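Local coordinates for putative fimbrial associated sortase-like protein (Corynebacterium diphtheriae, PDB 6BWE) that probably acts as a class C sortase, a cysteine transpeptidase of the kind that covalently joins pilin subunits during pilus assembly, at residues Val26-Tyr37 with Asp63-Gln71. The protein carries 2 engineered substitutions. Numbering follows the deposited sequence. Where two conformers were deposited one is given.
Sequences VRDSVLEAARQY and DYLQQLNPQ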
loop_
_atom_site.group_PDB
_atom_site.type_symbol
_atom_site.label_atom_id
_atom_site.label_comp_id
_atom_site.label_asym_id
_atom_site.label_seq_id
_atom_site.Cartn_x
_atom_site.Cartn_y
_atom_site.Cartn_z
ATOM N N VAL A 26 -26.621 8.355 -6.874
ATOM C CA VAL A 26 -25.932 7.553 -5.868
ATOM C C VAL A 26 -24.776 6.770 -6.506
ATOM O O VAL A 26 -23.635 6.830 -6.013
ATOM C CB VAL A 26 -26.896 6.640 -5.068
ATOM C CG1 VAL A 26 -26.124 5.711 -4.127
ATOM C CG2 VAL A 26 -27.870 7.497 -4.272
ATOM N N ARG A 27 -25.042 6.077 -7.603
ATOM C CA ARG A 27 -23.992 5.285 -8.291
ATOM C C ARG A 27 -22.781 6.167 -8.660
ATOM O O ARG A 27 -21.652 5.796 -8.354
ATOM C CB ARG A 27 -24.516 4.586 -9.534
ATOM C CG ARG A 27 -25.366 3.366 -9.219
ATOM C CD ARG A 27 -26.188 2.925 -10.403
ATOM N NE ARG A 27 -26.650 1.566 -10.177
ATOM C CZ ARG A 27 -27.247 0.822 -11.106
ATOM N NH1 ARG A 27 -27.497 1.325 -12.310
ATOM N NH2 ARG A 27 -27.593 -0.414 -10.838
ATOM N N ASP A 28 -23.038 7.329 -9.264
ATOM C CA ASP A 28 -21.973 8.323 -9.583
ATOM C C ASP A 28 -21.162 8.738 -8.363
ATOM O O ASP A 28 -19.936 8.753 -8.427
ATOM C CB ASP A 28 -22.532 9.572 -10.269
ATOM C CG ASP A 28 -22.988 9.312 -11.689
ATOM O OD1 ASP A 28 -22.707 8.211 -12.225
ATOM O OD2 ASP A 28 -23.633 10.227 -12.271
ATOM N N SER A 29 -21.838 9.017 -7.249
ATOM C CA SER A 29 -21.152 9.434 -6.022
ATOM C C SER A 29 -20.291 8.302 -5.429
ATOM O O SER A 29 -19.175 8.544 -4.965
ATOM C CB SER A 29 -22.164 9.998 -4.995
ATOM O OG SER A 29 -21.621 10.044 -3.688
ATOM N N VAL A 30 -20.811 7.079 -5.466
ATOM C CA VAL A 30 -20.106 5.905 -4.961
ATOM C C VAL A 30 -18.850 5.613 -5.813
ATOM O O VAL A 30 -17.760 5.333 -5.282
ATOM C CB VAL A 30 -21.058 4.705 -4.909
ATOM C CG1 VAL A 30 -20.331 3.411 -4.585
ATOM C CG2 VAL A 30 -22.168 4.934 -3.891
ATOM N N LEU A 31 -18.996 5.684 -7.132
ATOM C CA LEU A 31 -17.840 5.542 -8.022
ATOM C C LEU A 31 -16.769 6.607 -7.774
ATOM O O LEU A 31 -15.557 6.269 -7.693
ATOM C CB LEU A 31 -18.280 5.545 -9.478
ATOM C CG LEU A 31 -19.091 4.321 -9.917
ATOM C CD1 LEU A 31 -19.695 4.570 -11.317
ATOM C CD2 LEU A 31 -18.249 3.036 -9.895
ATOM N N GLU A 32 -17.172 7.873 -7.655
ATOM C CA GLU A 32 -16.251 8.935 -7.356
ATOM C C GLU A 32 -15.557 8.693 -6.017
ATOM O O GLU A 32 -14.346 8.863 -5.895
ATOM C CB GLU A 32 -16.956 10.304 -7.363
ATOM C CG GLU A 32 -16.985 10.936 -8.753
ATOM C CD GLU A 32 -15.580 11.332 -9.222
ATOM O OE1 GLU A 32 -14.994 12.292 -8.641
ATOM O OE2 GLU A 32 -15.032 10.654 -10.134
ATOM N N ALA A 33 -16.342 8.321 -5.012
ATOM C CA ALA A 33 -15.749 8.017 -3.701
ATOM C C ALA A 33 -14.720 6.897 -3.796
ATOM O O ALA A 33 -13.684 6.936 -3.109
ATOM C CB ALA A 33 -16.816 7.650 -2.688
ATOM N N ALA A 34 -14.998 5.885 -4.610
ATOM C CA ALA A 34 -14.037 4.773 -4.755
ATOM C C ALA A 34 -12.776 5.161 -5.518
ATOM O O ALA A 34 -11.676 4.661 -5.222
ATOM C CB ALA A 34 -14.683 3.609 -5.442
ATOM N N ARG A 35 -12.922 6.010 -6.509
ATOM C CA ARG A 35 -11.744 6.594 -7.179
ATOM C C ARG A 35 -10.881 7.425 -6.214
ATOM O O ARG A 35 -9.659 7.333 -6.249
ATOM C CB ARG A 35 -12.142 7.479 -8.352
ATOM C CG ARG A 35 -12.699 6.741 -9.526
ATOM C CD ARG A 35 -13.128 7.715 -10.623
ATOM N NE ARG A 35 -14.040 6.992 -11.497
ATOM C CZ ARG A 35 -15.336 7.252 -11.695
ATOM N NH1 ARG A 35 -15.950 8.285 -11.120
ATOM N NH2 ARG A 35 -16.013 6.456 -12.513
ATOM N N GLN A 36 -11.514 8.213 -5.357
ATOM C CA GLN A 36 -10.794 8.943 -4.304
ATOM C C GLN A 36 -10.050 7.971 -3.336
ATOM O O GLN A 36 -8.852 8.175 -3.007
ATOM C CB GLN A 36 -11.757 9.831 -3.517
ATOM C CG GLN A 36 -11.082 10.552 -2.351
ATOM C CD GLN A 36 -11.958 11.534 -1.621
ATOM O OE1 GLN A 36 -11.703 12.754 -1.612
ATOM N NE2 GLN A 36 -12.958 11.022 -0.963
ATOM N N TYR A 37 -10.748 6.923 -2.899
ATOM C CA TYR A 37 -10.144 5.880 -2.072
ATOM C C TYR A 37 -8.885 5.334 -2.774
ATOM O O TYR A 37 -7.802 5.258 -2.169
ATOM C CB TYR A 37 -11.136 4.749 -1.731
ATOM C CG TYR A 37 -10.457 3.574 -1.082
ATOM C CD1 TYR A 37 -10.276 3.514 0.275
ATOM C CD2 TYR A 37 -9.888 2.568 -1.865
ATOM C CE1 TYR A 37 -9.580 2.472 0.865
ATOM C CE2 TYR A 37 -9.190 1.521 -1.291
ATOM C CZ TYR A 37 -9.029 1.464 0.058
ATOM O OH TYR A 37 -8.335 0.403 0.606
ATOM N N ASP A 63 -12.650 2.406 6.249
ATOM C CA ASP A 63 -12.997 3.193 5.080
ATOM C C ASP A 63 -13.147 2.353 3.817
ATOM O O ASP A 63 -14.106 2.535 3.059
ATOM C CB ASP A 63 -11.983 4.302 4.838
ATOM C CG ASP A 63 -12.474 5.301 3.836
ATOM O OD1 ASP A 63 -13.347 6.147 4.196
ATOM O OD2 ASP A 63 -12.018 5.242 2.676
ATOM N N TYR A 64 -12.224 1.418 3.628
ATOM C CA TYR A 64 -12.329 0.407 2.572
ATOM C C TYR A 64 -13.700 -0.279 2.532
ATOM O O TYR A 64 -14.326 -0.378 1.488
ATOM C CB TYR A 64 -11.238 -0.617 2.772
ATOM C CG TYR A 64 -11.273 -1.830 1.935
ATOM C CD1 TYR A 64 -11.025 -1.771 0.553
ATOM C CD2 TYR A 64 -11.410 -3.083 2.529
ATOM C CE1 TYR A 64 -10.972 -2.946 -0.192
ATOM C CE2 TYR A 64 -11.358 -4.239 1.817
ATOM C CZ TYR A 64 -11.186 -4.183 0.453
ATOM O OH TYR A 64 -11.108 -5.377 -0.241
ATOM N N LEU A 65 -14.150 -0.717 3.699
ATOM C CA LEU A 65 -15.405 -1.437 3.806
ATOM C C LEU A 65 -16.623 -0.581 3.505
ATOM O O LEU A 65 -17.624 -1.120 3.045
ATOM C CB LEU A 65 -15.522 -2.056 5.195
ATOM C CG LEU A 65 -14.553 -3.194 5.494
ATOM C CD1 LEU A 65 -14.794 -3.673 6.915
ATOM C CD2 LEU A 65 -14.619 -4.350 4.508
ATOM N N GLN A 66 -16.537 0.727 3.733
ATOM C CA GLN A 66 -17.596 1.651 3.325
ATOM C C GLN A 66 -17.658 1.869 1.804
ATOM O O GLN A 66 -18.675 2.344 1.285
ATOM C CB GLN A 66 -17.399 2.997 4.027
ATOM C CG GLN A 66 -17.469 2.910 5.527
ATOM C CD GLN A 66 -17.245 4.281 6.139
ATOM O OE1 GLN A 66 -17.995 5.214 5.847
ATOM N NE2 GLN A 66 -16.204 4.424 6.939
ATOM N N GLN A 67 -16.582 1.542 1.072
ATOM C CA GLN A 67 -16.567 1.841 -0.366
ATOM C C GLN A 67 -17.393 0.785 -1.096
ATOM O O GLN A 67 -17.439 -0.377 -0.680
ATOM C CB GLN A 67 -15.175 1.888 -0.932
ATOM C CG GLN A 67 -14.251 2.901 -0.238
ATOM C CD GLN A 67 -14.755 4.334 -0.311
ATOM O OE1 GLN A 67 -15.409 4.733 -1.293
ATOM N NE2 GLN A 67 -14.394 5.152 0.700
ATOM N N LEU A 68 -17.998 1.206 -2.191
ATOM C CA LEU A 68 -18.857 0.383 -3.007
ATOM C C LEU A 68 -19.981 -0.264 -2.191
ATOM O O LEU A 68 -20.378 -1.395 -2.467
ATOM C CB LEU A 68 -18.047 -0.643 -3.803
ATOM C CG LEU A 68 -16.938 -0.064 -4.694
ATOM C CD1 LEU A 68 -16.154 -1.171 -5.334
ATOM C CD2 LEU A 68 -17.511 0.846 -5.748
ATOM N N ASN A 69 -20.507 0.471 -1.221
ATOM C CA ASN A 69 -21.484 -0.079 -0.269
ATOM C C ASN A 69 -22.388 1.021 0.270
ATOM O O ASN A 69 -22.463 1.252 1.493
ATOM C CB ASN A 69 -20.703 -0.751 0.831
ATOM C CG ASN A 69 -21.552 -1.427 1.881
ATOM O OD1 ASN A 69 -22.718 -1.768 1.660
ATOM N ND2 ASN A 69 -20.922 -1.672 3.051
ATOM N N PRO A 70 -23.103 1.711 -0.625
ATOM C CA PRO A 70 -23.969 2.804 -0.178
ATOM C C PRO A 70 -25.160 2.278 0.632
ATOM O O PRO A 70 -25.688 2.979 1.447
ATOM C CB PRO A 70 -24.480 3.403 -1.505
ATOM C CG PRO A 70 -24.454 2.261 -2.429
ATOM C CD PRO A 70 -23.153 1.570 -2.076
ATOM N N GLN A 71 -25.539 1.037 0.402
ATOM C CA GLN A 71 -26.565 0.383 1.181
ATOM C C GLN A 71 -26.067 0.064 2.618
ATOM O O GLN A 71 -26.867 -0.326 3.435
ATOM C CB GLN A 71 -27.122 -0.850 0.423
ATOM C CG GLN A 71 -26.176 -2.063 0.214
ATOM C CD GLN A 71 -25.170 -1.953 -0.939
ATOM O OE1 GLN A 71 -24.805 -0.857 -1.383
ATOM N NE2 GLN A 71 -24.714 -3.105 -1.423
HETATM O O HOH W 1 -17.334 3.982 -2.899
#
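At its edge, near the ring plane, Tyr37 meets the carboxylate of Asp63, with OD2 3.4 Å from CD1. Gln67 CG and Tyr64 CD1 approach the same ring obliquely; the tyrosine planes stand 38° apart, too skewed for a stack or a T-shape. Tyr37 extends its ring away from its own backbone N (chi1 170°), which brings it against Asp63 and Tyr64 of helix 59-66. Tyr64 OH is hydrogen-bonded to His107 ND1 and Gly95 N, outside this contact. The Gln67 chain bends at chi2 (-60°), which turns its amide back toward Asp63: NE2 donates to OD2 over 3.1 Å, meeting the carboxylate from above its plane. Gln67 OE1 lies 3.3 Å from Ala33 O, two acceptors that cannot bond each other. One water instead donates to Val30 O (2.8 Å) and to Gln67 OE1, and accepts from Leu68 N, tying helix to turn. CG1 of Val30 packs on Leu68 CA (3.7 Å) and CD2, CG2 on Pro70 CB, which Val26 CG1 also touches. Pro60 of the second subunit packs on Tyr37 and Asp63. Thus helix 24-39 docks on helix 59-66 and the following type II beta turn, Gln66 to Asn69, as an N-terminal helical layer beside the sortase beta-barrel, away from the predicted catalytic residues.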